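Local atomic coordinates of telomere length regulator taz1 (Schizosaccharomyces pombe, PDB entry 4ZMI), a protein that binds double-stranded telomeric DNA and regulates telomere length in fission yeast, this chain being its helical domain. Residues N62-T66 with T67-L71; R74-F78 with S79-K83; E165-L168 with S169-Y173; T174-D177 with A178-V181. All blocks are in the same frame, centred on the assembly; numbering follows the deposited sequence.

From the N terminus, contact 1 (62-71) comes first and ends helix 52-68. A short loop then leads to contact 2 (74-83), which starts helix 78-83; the two touch through L71 CD1 and I76 CD1. Much later in the sequence, contact 3 (165-173) ends helix 163-168 in a turn that holds magnesium, and contact 4 (174-181) begins helix 176-182 directly after it. All four are local and run in series, so none nests in or crosses another. Folding brings contacts 2 and 3 together through S79 OG and Y173 OH, links contacts 2 and 4 through K83 NZ and V181 O, and packs L179 against L171 and Y173.

Contact 1. Residues N62-T66 with T67-L71; sequences NEQLT and TKYGL
T67, K68 and Y69 reach back one helical turn to E63, Q64 and L65, the last backbone bonds of helix 52-68: T67 N meets E63 O at 2.9 Å, K68 N meets Q64 O at 2.7 Å, and Y69 N to L65 O stretches to 3.1 Å with the donor well above the carbonyl plane. On the outer side, T67 OG1 adds a weak bond to E63 O, which thus takes two donors from one residue. Q64 and K68 run side by side, pointing the same way, and Q64 NE2 lies 3.6 Å from K68 CD. Beyond Y69 the chain leaves the helix. G70 has positive phi (79°), and L71 N returns to T66 O in a weak bond, the 6→1 pairing, which with the glycine of positive phi is consistent with a Schellman-like helix end. On the inner side, L65 and Y69 cross at about a right angle, with L65 CD1 3.7 Å from ring atom CD1 of Y69. With CG beside its own backbone N (chi1 -54°), the Y69 ring turns its edge to L65 O. One ring face carries K68 CG, 3.8 Å above its centre. The Y69 hydroxyl is bonded to D14 of helix 5-35, whose L11 and I18 also touch this side chain. Losing the ring and hydroxyl to an alanine here would probably strand the D14 carboxylate without this mate and open a gap beside L65 CD1 and under K68 CG. L65 CG also comes within 4.4 Å of L71 CD1.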
loop_
_atom_site.group_PDB
_atom_site.type_symbol
_atom_site.label_atom_id
_atom_site.label_comp_id
_atom_site.label_asym_id
_atom_site.label_seq_id
_atom_site.Cartn_x
_atom_site.Cartn_y
_atom_site.Cartn_z
ATOM N N ASN A 62 -2.243 -13.978 4.352
ATOM C CA ASN A 62 -2.295 -13.061 3.219
ATOM C C ASN A 62 -2.679 -13.763 1.943
ATOM O O ASN A 62 -3.374 -13.208 1.112
ATOM C CB ASN A 62 -0.947 -12.370 3.026
ATOM C CG ASN A 62 -0.889 -11.544 1.770
ATOM O OD1 ASN A 62 -0.342 -11.978 0.759
ATOM N ND2 ASN A 62 -1.432 -10.334 1.829
ATOM N N GLU A 63 -2.202 -14.987 1.790
ATOM C CA GLU A 63 -2.570 -15.822 0.662
ATOM C C GLU A 63 -4.080 -16.097 0.599
ATOM O O GLU A 63 -4.680 -15.951 -0.468
ATOM C CB GLU A 63 -1.816 -17.144 0.717
ATOM C CG GLU A 63 -2.225 -18.121 -0.365
ATOM C CD GLU A 63 -1.484 -17.877 -1.654
ATOM O OE1 GLU A 63 -0.521 -17.079 -1.631
ATOM O OE2 GLU A 63 -1.865 -18.484 -2.680
ATOM N N GLN A 64 -4.686 -16.502 1.719
ATOM C CA GLN A 64 -6.127 -16.784 1.746
ATOM C C GLN A 64 -6.874 -15.508 1.407
ATOM O O GLN A 64 -7.759 -15.508 0.556
ATOM C CB GLN A 64 -6.608 -17.326 3.111
ATOM C CG GLN A 64 -8.132 -17.659 3.155
ATOM C CD GLN A 64 -8.757 -17.606 4.560
ATOM O OE1 GLN A 64 -8.053 -17.641 5.572
ATOM N NE2 GLN A 64 -10.087 -17.514 4.616
ATOM N N LEU A 65 -6.495 -14.423 2.076
ATOM C CA LEU A 65 -7.082 -13.108 1.845
ATOM C C LEU A 65 -7.101 -12.784 0.355
ATOM O O LEU A 65 -8.140 -12.465 -0.223
ATOM C CB LEU A 65 -6.260 -12.060 2.587
ATOM C CG LEU A 65 -6.744 -10.615 2.607
ATOM C CD1 LEU A 65 -8.113 -10.525 3.225
ATOM C CD2 LEU A 65 -5.765 -9.793 3.406
ATOM N N THR A 66 -5.934 -12.917 -0.256
ATOM C CA THR A 66 -5.715 -12.586 -1.655
ATOM C C THR A 66 -6.499 -13.474 -2.618
ATOM O O THR A 66 -7.143 -12.980 -3.536
ATOM C CB THR A 66 -4.222 -12.678 -1.962
ATOM O OG1 THR A 66 -3.575 -11.490 -1.480
ATOM C CG2 THR A 66 -3.974 -12.830 -3.445
ATOM N N THR A 67 -6.434 -14.784 -2.409
ATOM C CA THR A 67 -7.079 -15.738 -3.305
ATOM C C THR A 67 -8.578 -15.796 -3.080
ATOM O O THR A 67 -9.359 -15.757 -4.029
ATOM C CB THR A 67 -6.503 -17.153 -3.143
ATOM O OG1 THR A 67 -5.120 -17.147 -3.521
ATOM C CG2 THR A 67 -7.256 -18.136 -4.040
ATOM N N LYS A 68 -8.980 -15.890 -1.819
ATOM C CA LYS A 68 -10.399 -16.030 -1.504
ATOM C C LYS A 68 -11.186 -14.773 -1.869
ATOM O O LYS A 68 -12.256 -14.874 -2.460
ATOM C CB LYS A 68 -10.616 -16.389 -0.030
ATOM C CG LYS A 68 -12.074 -16.550 0.351
ATOM C CD LYS A 68 -12.228 -17.098 1.755
ATOM C CE LYS A 68 -13.693 -17.336 2.079
ATOM N NZ LYS A 68 -13.865 -18.050 3.372
ATOM N N TYR A 69 -10.653 -13.597 -1.538
ATOM C CA TYR A 69 -11.410 -12.366 -1.724
ATOM C C TYR A 69 -11.095 -11.606 -3.004
ATOM O O TYR A 69 -11.596 -10.506 -3.212
ATOM C CB TYR A 69 -11.317 -11.481 -0.497
ATOM C CG TYR A 69 -11.722 -12.240 0.733
ATOM C CD1 TYR A 69 -10.783 -12.628 1.675
ATOM C CD2 TYR A 69 -13.041 -12.613 0.928
ATOM C CE1 TYR A 69 -11.156 -13.339 2.793
ATOM C CE2 TYR A 69 -13.420 -13.322 2.041
ATOM C CZ TYR A 69 -12.474 -13.683 2.969
ATOM O OH TYR A 69 -12.850 -14.395 4.079
ATOM N N GLY A 70 -10.307 -12.221 -3.878
ATOM C CA GLY A 70 -10.148 -11.710 -5.225
ATOM C C GLY A 70 -9.192 -10.535 -5.372
ATOM O O GLY A 70 -9.192 -9.863 -6.403
ATOM N N LEU A 71 -8.379 -10.282 -4.346
ATOM C CA LEU A 71 -7.472 -9.130 -4.367
ATOM C C LEU A 71 -6.263 -9.392 -5.257
ATOM O O LEU A 71 -5.207 -9.785 -4.771
ATOM C CB LEU A 71 -6.994 -8.777 -2.954
ATOM C CG LEU A 71 -8.104 -8.467 -1.944
ATOM C CD1 LEU A 71 -7.490 -7.827 -0.701
ATOM C CD2 LEU A 71 -9.165 -7.565 -2.541
#

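Contact 2. Residues R74-F78 with S79-K83; sequences RTIFF and SYIRK
F77 O takes two backbone donors from the first turn of the helix that follows. The N-H of I81 points at it almost straight (3.0 Å, 175°) and lies nearly along the C=O axis, while Y80 N gives a weak, strongly bent bond. One residue on, R82 N binds F78 O at 2.9 Å. That same oxygen sits over one face of the R82 guanidinium, offset toward its rim; R82 NE and NH2 have their hydrogen bonds elsewhere. Apolar contacts make up the rest. I76 CG2, anti to the backbone N because CG1 sits beside it (chi1 -61°), meets I81 CD1 at 3.9 Å and also lies 4.1 Å above a face of the F78 ring, toward its rim. F77 CB and Y80 CB touch at 3.7 Å, whereas the tyrosine hydroxyl goes on to W3 N. Polar help comes from D126 of helix 118-130, whose carboxylate accepts from F78 N and is also hydrogen-bonded to S79 OG. The arrangement is a buried helix N-terminus: F77 holds the N-cap position of helix 78-83 with an apolar side chain, and an aspartate from another helix takes up a first-turn N-H.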
loop_
_atom_site.group_PDB
_atom_site.type_symbol
_atom_site.label_atom_id
_atom_site.label_comp_id
_atom_site.label_asym_id
_atom_site.label_seq_id
_atom_site.Cartn_x
_atom_site.Cartn_y
_atom_site.Cartn_z
ATOM N N ARG A 74 -3.316 -7.208 -4.551
ATOM C CA ARG A 74 -2.680 -7.525 -3.269
ATOM C C ARG A 74 -3.264 -6.808 -2.075
ATOM O O ARG A 74 -2.887 -7.095 -0.935
ATOM C CB ARG A 74 -1.171 -7.267 -3.333
ATOM C CG ARG A 74 -0.486 -8.052 -4.426
ATOM C CD ARG A 74 0.751 -7.342 -4.977
ATOM N NE ARG A 74 1.928 -8.146 -4.710
ATOM C CZ ARG A 74 2.763 -7.906 -3.714
ATOM N NH1 ARG A 74 2.547 -6.857 -2.936
ATOM N NH2 ARG A 74 3.812 -8.696 -3.512
ATOM N N THR A 75 -4.170 -5.876 -2.328
ATOM C CA THR A 75 -4.694 -5.060 -1.247
ATOM C C THR A 75 -6.000 -4.414 -1.714
ATOM O O THR A 75 -6.503 -4.707 -2.797
ATOM C CB THR A 75 -3.679 -3.967 -0.866
ATOM O OG1 THR A 75 -4.178 -3.206 0.233
ATOM C CG2 THR A 75 -3.503 -3.042 -2.032
ATOM N N ILE A 76 -6.535 -3.539 -0.880
ATOM C CA ILE A 76 -7.830 -2.935 -1.109
ATOM C C ILE A 76 -7.683 -1.559 -1.726
ATOM O O ILE A 76 -6.838 -0.777 -1.301
ATOM C CB ILE A 76 -8.546 -2.722 0.217
ATOM C CG1 ILE A 76 -8.760 -4.057 0.928
ATOM C CG2 ILE A 76 -9.849 -1.972 -0.012
ATOM C CD1 ILE A 76 -9.623 -5.019 0.150
ATOM N N PHE A 77 -8.524 -1.246 -2.703
ATOM C CA PHE A 77 -8.448 0.041 -3.366
ATOM C C PHE A 77 -9.652 0.911 -3.142
ATOM O O PHE A 77 -10.707 0.716 -3.761
ATOM C CB PHE A 77 -8.178 -0.164 -4.844
ATOM C CG PHE A 77 -6.817 -0.690 -5.099
ATOM C CD1 PHE A 77 -6.574 -2.047 -5.067
ATOM C CD2 PHE A 77 -5.750 0.187 -5.280
ATOM C CE1 PHE A 77 -5.303 -2.538 -5.276
ATOM C CE2 PHE A 77 -4.475 -0.276 -5.492
ATOM C CZ PHE A 77 -4.234 -1.654 -5.482
ATOM N N PHE A 78 -9.474 1.893 -2.265
ATOM C CA PHE A 78 -10.559 2.784 -1.908
ATOM C C PHE A 78 -10.971 3.672 -3.070
ATOM O O PHE A 78 -12.153 4.007 -3.217
ATOM C CB PHE A 78 -10.227 3.575 -0.644
ATOM C CG PHE A 78 -10.184 2.721 0.594
ATOM C CD1 PHE A 78 -8.984 2.277 1.105
ATOM C CD2 PHE A 78 -11.357 2.329 1.220
ATOM C CE1 PHE A 78 -8.945 1.472 2.224
ATOM C CE2 PHE A 78 -11.324 1.532 2.339
ATOM C CZ PHE A 78 -10.120 1.103 2.846
ATOM N N SER A 79 -10.023 4.017 -3.929
ATOM C CA SER A 79 -10.399 4.761 -5.122
ATOM C C SER A 79 -11.315 3.925 -6.010
ATOM O O SER A 79 -12.227 4.447 -6.619
ATOM C CB SER A 79 -9.175 5.199 -5.922
ATOM O OG SER A 79 -8.432 4.089 -6.391
ATOM N N TYR A 80 -11.058 2.627 -6.081
ATOM C CA TYR A 80 -11.848 1.753 -6.932
ATOM C C TYR A 80 -13.258 1.582 -6.354
ATOM O O TYR A 80 -14.244 1.769 -7.046
ATOM C CB TYR A 80 -11.143 0.410 -7.039
ATOM C CG TYR A 80 -11.780 -0.593 -7.961
ATOM C CD1 TYR A 80 -11.277 -0.806 -9.230
ATOM C CD2 TYR A 80 -12.847 -1.360 -7.542
ATOM C CE1 TYR A 80 -11.831 -1.734 -10.073
ATOM C CE2 TYR A 80 -13.433 -2.298 -8.390
ATOM C CZ TYR A 80 -12.917 -2.478 -9.650
ATOM O OH TYR A 80 -13.464 -3.412 -10.478
ATOM N N ILE A 81 -13.327 1.244 -5.072
ATOM C CA ILE A 81 -14.571 1.102 -4.345
ATOM C C ILE A 81 -15.421 2.368 -4.383
ATOM O O ILE A 81 -16.634 2.287 -4.501
ATOM C CB ILE A 81 -14.299 0.741 -2.889
ATOM C CG1 ILE A 81 -13.655 -0.643 -2.813
ATOM C CG2 ILE A 81 -15.580 0.789 -2.092
ATOM C CD1 ILE A 81 -13.330 -1.075 -1.410
ATOM N N ARG A 82 -14.798 3.539 -4.298
ATOM C CA ARG A 82 -15.572 4.779 -4.364
ATOM C C ARG A 82 -16.080 5.038 -5.773
ATOM O O ARG A 82 -17.177 5.568 -5.963
ATOM C CB ARG A 82 -14.755 5.976 -3.888
ATOM C CG ARG A 82 -15.495 7.310 -4.023
ATOM C CD ARG A 82 -14.610 8.499 -3.654
ATOM N NE ARG A 82 -13.593 8.102 -2.700
ATOM C CZ ARG A 82 -12.316 7.927 -3.016
ATOM N NH1 ARG A 82 -11.907 8.141 -4.258
ATOM N NH2 ARG A 82 -11.455 7.545 -2.089
ATOM N N LYS A 83 -15.280 4.651 -6.761
ATOM C CA LYS A 83 -15.615 4.881 -8.166
ATOM C C LYS A 83 -16.785 4.046 -8.712
ATOM O O LYS A 83 -17.650 4.578 -9.390
ATOM C CB LYS A 83 -14.392 4.662 -9.057
ATOM C CG LYS A 83 -14.707 4.731 -10.537
ATOM C CD LYS A 83 -15.121 6.151 -10.899
ATOM C CE LYS A 83 -15.491 6.279 -12.367
ATOM N NZ LYS A 83 -15.392 7.709 -12.796
#

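Contact 3. Residues E165-L168 with S169-Y173; sequences EFIL and SCLPY. With MG (magnesium ion), chain B.
L168 and L171, at the two ends of one turn, both direct their carbonyl oxygens toward a magnesium ion, and no side chain takes part. The metal is bound by L171 O at 2.4 Å, by Y173 O at 2.5 Å and by a water at 2.4 Å. L168 O belongs to the same site, 2.7 Å from the magnesium, and receives a weak hydrogen bond from that water. It also accepts from L171 N at 3.0 Å, a straight bond (169°) with its donor far above the carbonyl plane. This bond closes a type I beta turn from L168 to L171, by which the chain leaves helix 163-168 and carries its oxygens round to the metal. Upstream, E165 O is gripped twice by S169. The backbone N binds it at 3.1 Å, and OG, placed between the backbone N and the carbonyl carbon (chi1 71°), adds a weak bond. C170 N to I167 O is a long, weak bond. The apolar side of the turn is made by I167 and L171, which lie side by side pointing the same way, with I167 CG2 and L171 CD1 3.7 Å apart; L171 CD1 is equally near I167 O. L179 of helix 176-182 packs on both of them. Further along, P172 CG sits 4.0 Å above one face of the Y173 ring, toward its rim, and Y173 OH is hydrogen-bonded to S79 OG.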
loop_
_atom_site.group_PDB
_atom_site.type_symbol
_atom_site.label_atom_id
_atom_site.label_comp_id
_atom_site.label_asym_id
_atom_site.label_seq_id
_atom_site.Cartn_x
_atom_site.Cartn_y
_atom_site.Cartn_z
ATOM N N GLU A 165 4.931 2.230 -16.058
ATOM C CA GLU A 165 4.932 0.838 -15.661
ATOM C C GLU A 165 5.060 0.794 -14.132
ATOM O O GLU A 165 4.370 0.034 -13.472
ATOM C CB GLU A 165 6.058 0.112 -16.401
ATOM C CG GLU A 165 6.149 -1.382 -16.201
ATOM C CD GLU A 165 6.997 -2.048 -17.285
ATOM O OE1 GLU A 165 8.084 -1.509 -17.615
ATOM O OE2 GLU A 165 6.555 -3.092 -17.824
ATOM N N PHE A 166 5.893 1.665 -13.571
ATOM C CA PHE A 166 6.074 1.752 -12.116
ATOM C C PHE A 166 4.738 2.028 -11.404
ATOM O O PHE A 166 4.441 1.449 -10.378
ATOM C CB PHE A 166 7.087 2.866 -11.799
ATOM C CG PHE A 166 7.512 2.908 -10.366
ATOM C CD1 PHE A 166 8.634 2.203 -9.941
ATOM C CD2 PHE A 166 6.797 3.646 -9.443
ATOM C CE1 PHE A 166 9.032 2.231 -8.631
ATOM C CE2 PHE A 166 7.198 3.673 -8.125
ATOM C CZ PHE A 166 8.310 2.971 -7.723
ATOM N N ILE A 167 3.932 2.910 -11.978
ATOM C CA ILE A 167 2.649 3.289 -11.409
ATOM C C ILE A 167 1.537 2.264 -11.669
ATOM O O ILE A 167 0.890 1.798 -10.739
ATOM C CB ILE A 167 2.213 4.646 -11.982
ATOM C CG1 ILE A 167 3.141 5.760 -11.440
ATOM C CG2 ILE A 167 0.717 4.896 -11.710
ATOM C CD1 ILE A 167 3.075 7.036 -12.240
ATOM N N LEU A 168 1.325 1.910 -12.929
ATOM C CA LEU A 168 0.183 1.079 -13.319
ATOM C C LEU A 168 0.278 -0.410 -12.942
ATOM O O LEU A 168 -0.736 -1.073 -12.736
ATOM C CB LEU A 168 -0.043 1.205 -14.821
ATOM C CG LEU A 168 -0.429 2.605 -15.264
ATOM C CD1 LEU A 168 -0.271 2.728 -16.786
ATOM C CD2 LEU A 168 -1.872 2.933 -14.818
ATOM N N SER A 169 1.495 -0.929 -12.851
ATOM C CA SER A 169 1.697 -2.320 -12.505
ATOM C C SER A 169 1.131 -2.627 -11.112
ATOM O O SER A 169 0.915 -3.760 -10.788
ATOM C CB SER A 169 3.187 -2.637 -12.514
ATOM O OG SER A 169 3.796 -1.999 -11.393
ATOM N N CYS A 170 0.875 -1.622 -10.286
ATOM C CA CYS A 170 0.332 -1.825 -8.947
ATOM C C CYS A 170 -1.071 -1.249 -8.777
ATOM O O CYS A 170 -1.517 -1.080 -7.646
ATOM C CB CYS A 170 1.239 -1.166 -7.892
ATOM S SG CYS A 170 2.927 -1.821 -7.745
ATOM N N LEU A 171 -1.735 -0.889 -9.875
ATOM C CA LEU A 171 -3.085 -0.323 -9.800
ATOM C C LEU A 171 -4.060 -1.130 -10.660
ATOM O O LEU A 171 -3.678 -1.656 -11.721
ATOM C CB LEU A 171 -3.108 1.138 -10.247
ATOM C CG LEU A 171 -2.308 2.128 -9.391
ATOM C CD1 LEU A 171 -2.302 3.447 -10.082
ATOM C CD2 LEU A 171 -2.951 2.274 -8.030
ATOM N N PRO A 172 -5.329 -1.229 -10.214
ATOM C CA PRO A 172 -6.341 -1.971 -10.978
ATOM C C PRO A 172 -6.899 -1.043 -12.048
ATOM O O PRO A 172 -8.093 -1.015 -12.336
ATOM C CB PRO A 172 -7.390 -2.320 -9.916
ATOM C CG PRO A 172 -7.313 -1.151 -8.959
ATOM C CD PRO A 172 -5.862 -0.729 -8.933
ATOM N N TYR A 173 -6.002 -0.251 -12.616
ATOM C CA TYR A 173 -6.332 0.610 -13.729
ATOM C C TYR A 173 -5.359 0.329 -14.861
ATOM O O TYR A 173 -4.240 -0.170 -14.634
ATOM C CB TYR A 173 -6.283 2.065 -13.283
ATOM C CG TYR A 173 -7.100 2.294 -12.040
ATOM C CD1 TYR A 173 -6.494 2.640 -10.828
ATOM C CD2 TYR A 173 -8.487 2.136 -12.066
ATOM C CE1 TYR A 173 -7.253 2.840 -9.671
ATOM C CE2 TYR A 173 -9.256 2.334 -10.920
ATOM C CZ TYR A 173 -8.642 2.675 -9.729
ATOM O OH TYR A 173 -9.432 2.858 -8.611
HETATM MG MG MG B . -2.871 -2.090 -13.970
HETATM O O HOH W 1 -1.588 -1.679 -15.973
#

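Contact 4. Residues T174-D177 with A178-V181; sequences TSLD and ALNV
S175 is the N-cap of helix 176-182, and its side chain accepts the N-H of A178 in a classic capping bond. S175 OG lies 3.0 Å from A178 N with a nearly straight N-H (162°). With chi1 at 74° the hydroxyl sits between the backbone N and the carbonyl carbon, which swings it over the first turn and brings it to 3.3 Å from A178 CB as well. With an alanine here, the A178 N-H would probably lose the hydroxyl that caps it, and the start of the helix would be less firmly fixed. The other bonds of this first turn are less regular: L179 N divides itself weakly between S175 O and L176 O, and N180 N reaches D177 O at 2.7 Å with the donor well above the carbonyl plane. L176 and L179 cross obliquely, touching at CD2 and CD1 (3.9 Å). L176 also rests on I167 and L168 of helix 163-168, while L179 turns inward to L171 and Y173, so this surface turn is tied to the preceding helix and loop. D177 and N180 cross too, their carboxylate and amide planes 89° apart and D177 OD2 4.0 Å from N180 ND2. N180 uses the other end of its amide: a water donates to N180 OD1 at 2.9 Å and to L176 O at 3.1 Å, bridging side chain to backbone.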
loop_
_atom_site.group_PDB
_atom_site.type_symbol
_atom_site.label_atom_id
_atom_site.label_comp_id
_atom_site.label_asym_id
_atom_site.label_seq_id
_atom_site.Cartn_x
_atom_site.Cartn_y
_atom_site.Cartn_z
ATOM N N THR A 174 -5.806 0.651 -16.070
ATOM C CA THR A 174 -5.178 0.213 -17.301
ATOM C C THR A 174 -4.345 1.284 -17.993
ATOM O O THR A 174 -3.518 0.965 -18.846
ATOM C CB THR A 174 -6.250 -0.288 -18.302
ATOM O OG1 THR A 174 -7.206 0.749 -18.541
ATOM C CG2 THR A 174 -6.972 -1.479 -17.727
ATOM N N SER A 175 -4.559 2.551 -17.650
ATOM C CA SER A 175 -3.779 3.600 -18.288
ATOM C C SER A 175 -3.679 4.824 -17.400
ATOM O O SER A 175 -4.480 4.996 -16.480
ATOM C CB SER A 175 -4.431 3.994 -19.604
ATOM O OG SER A 175 -5.591 4.764 -19.319
ATOM N N LEU A 176 -2.693 5.676 -17.671
ATOM C CA LEU A 176 -2.553 6.928 -16.934
ATOM C C LEU A 176 -3.776 7.831 -17.115
ATOM O O LEU A 176 -4.191 8.517 -16.186
ATOM C CB LEU A 176 -1.280 7.666 -17.352
ATOM C CG LEU A 176 -0.009 6.963 -16.894
ATOM C CD1 LEU A 176 1.223 7.815 -17.180
ATOM C CD2 LEU A 176 -0.087 6.603 -15.402
ATOM N N ASP A 177 -4.363 7.827 -18.303
ATOM C CA ASP A 177 -5.543 8.650 -18.535
ATOM C C ASP A 177 -6.660 8.212 -17.618
ATOM O O ASP A 177 -7.314 9.034 -16.982
ATOM C CB ASP A 177 -6.007 8.525 -19.971
ATOM C CG ASP A 177 -5.889 9.810 -20.712
ATOM O OD1 ASP A 177 -4.973 9.904 -21.550
ATOM O OD2 ASP A 177 -6.696 10.731 -20.437
ATOM N N ALA A 178 -6.850 6.896 -17.561
ATOM C CA ALA A 178 -7.866 6.267 -16.737
ATOM C C ALA A 178 -7.797 6.756 -15.298
ATOM O O ALA A 178 -8.822 6.952 -14.644
ATOM C CB ALA A 178 -7.711 4.759 -16.791
ATOM N N LEU A 179 -6.588 6.975 -14.804
ATOM C CA LEU A 179 -6.445 7.488 -13.451
ATOM C C LEU A 179 -7.165 8.819 -13.308
ATOM O O LEU A 179 -7.711 9.115 -12.248
ATOM C CB LEU A 179 -4.975 7.643 -13.067
ATOM C CG LEU A 179 -4.088 6.400 -13.120
ATOM C CD1 LEU A 179 -2.749 6.702 -12.494
ATOM C CD2 LEU A 179 -4.743 5.297 -12.363
ATOM N N ASN A 180 -7.168 9.621 -14.370
ATOM C CA ASN A 180 -7.854 10.918 -14.329
ATOM C C ASN A 180 -9.365 10.757 -14.195
ATOM O O ASN A 180 -10.066 11.671 -13.767
ATOM C CB ASN A 180 -7.530 11.749 -15.569
ATOM C CG ASN A 180 -6.068 12.165 -15.632
ATOM O OD1 ASN A 180 -5.469 12.551 -14.622
ATOM N ND2 ASN A 180 -5.484 12.085 -16.824
ATOM N N VAL A 181 -9.854 9.579 -14.564
ATOM C CA VAL A 181 -11.274 9.281 -14.528
ATOM C C VAL A 181 -11.713 8.826 -13.130
ATOM O O VAL A 181 -12.863 9.045 -12.734
ATOM C CB VAL A 181 -11.641 8.241 -15.625
ATOM C CG1 VAL A 181 -12.898 7.455 -15.287
ATOM C CG2 VAL A 181 -11.771 8.922 -16.981
HETATM O O HOH W 2 -3.227 10.690 -14.161
#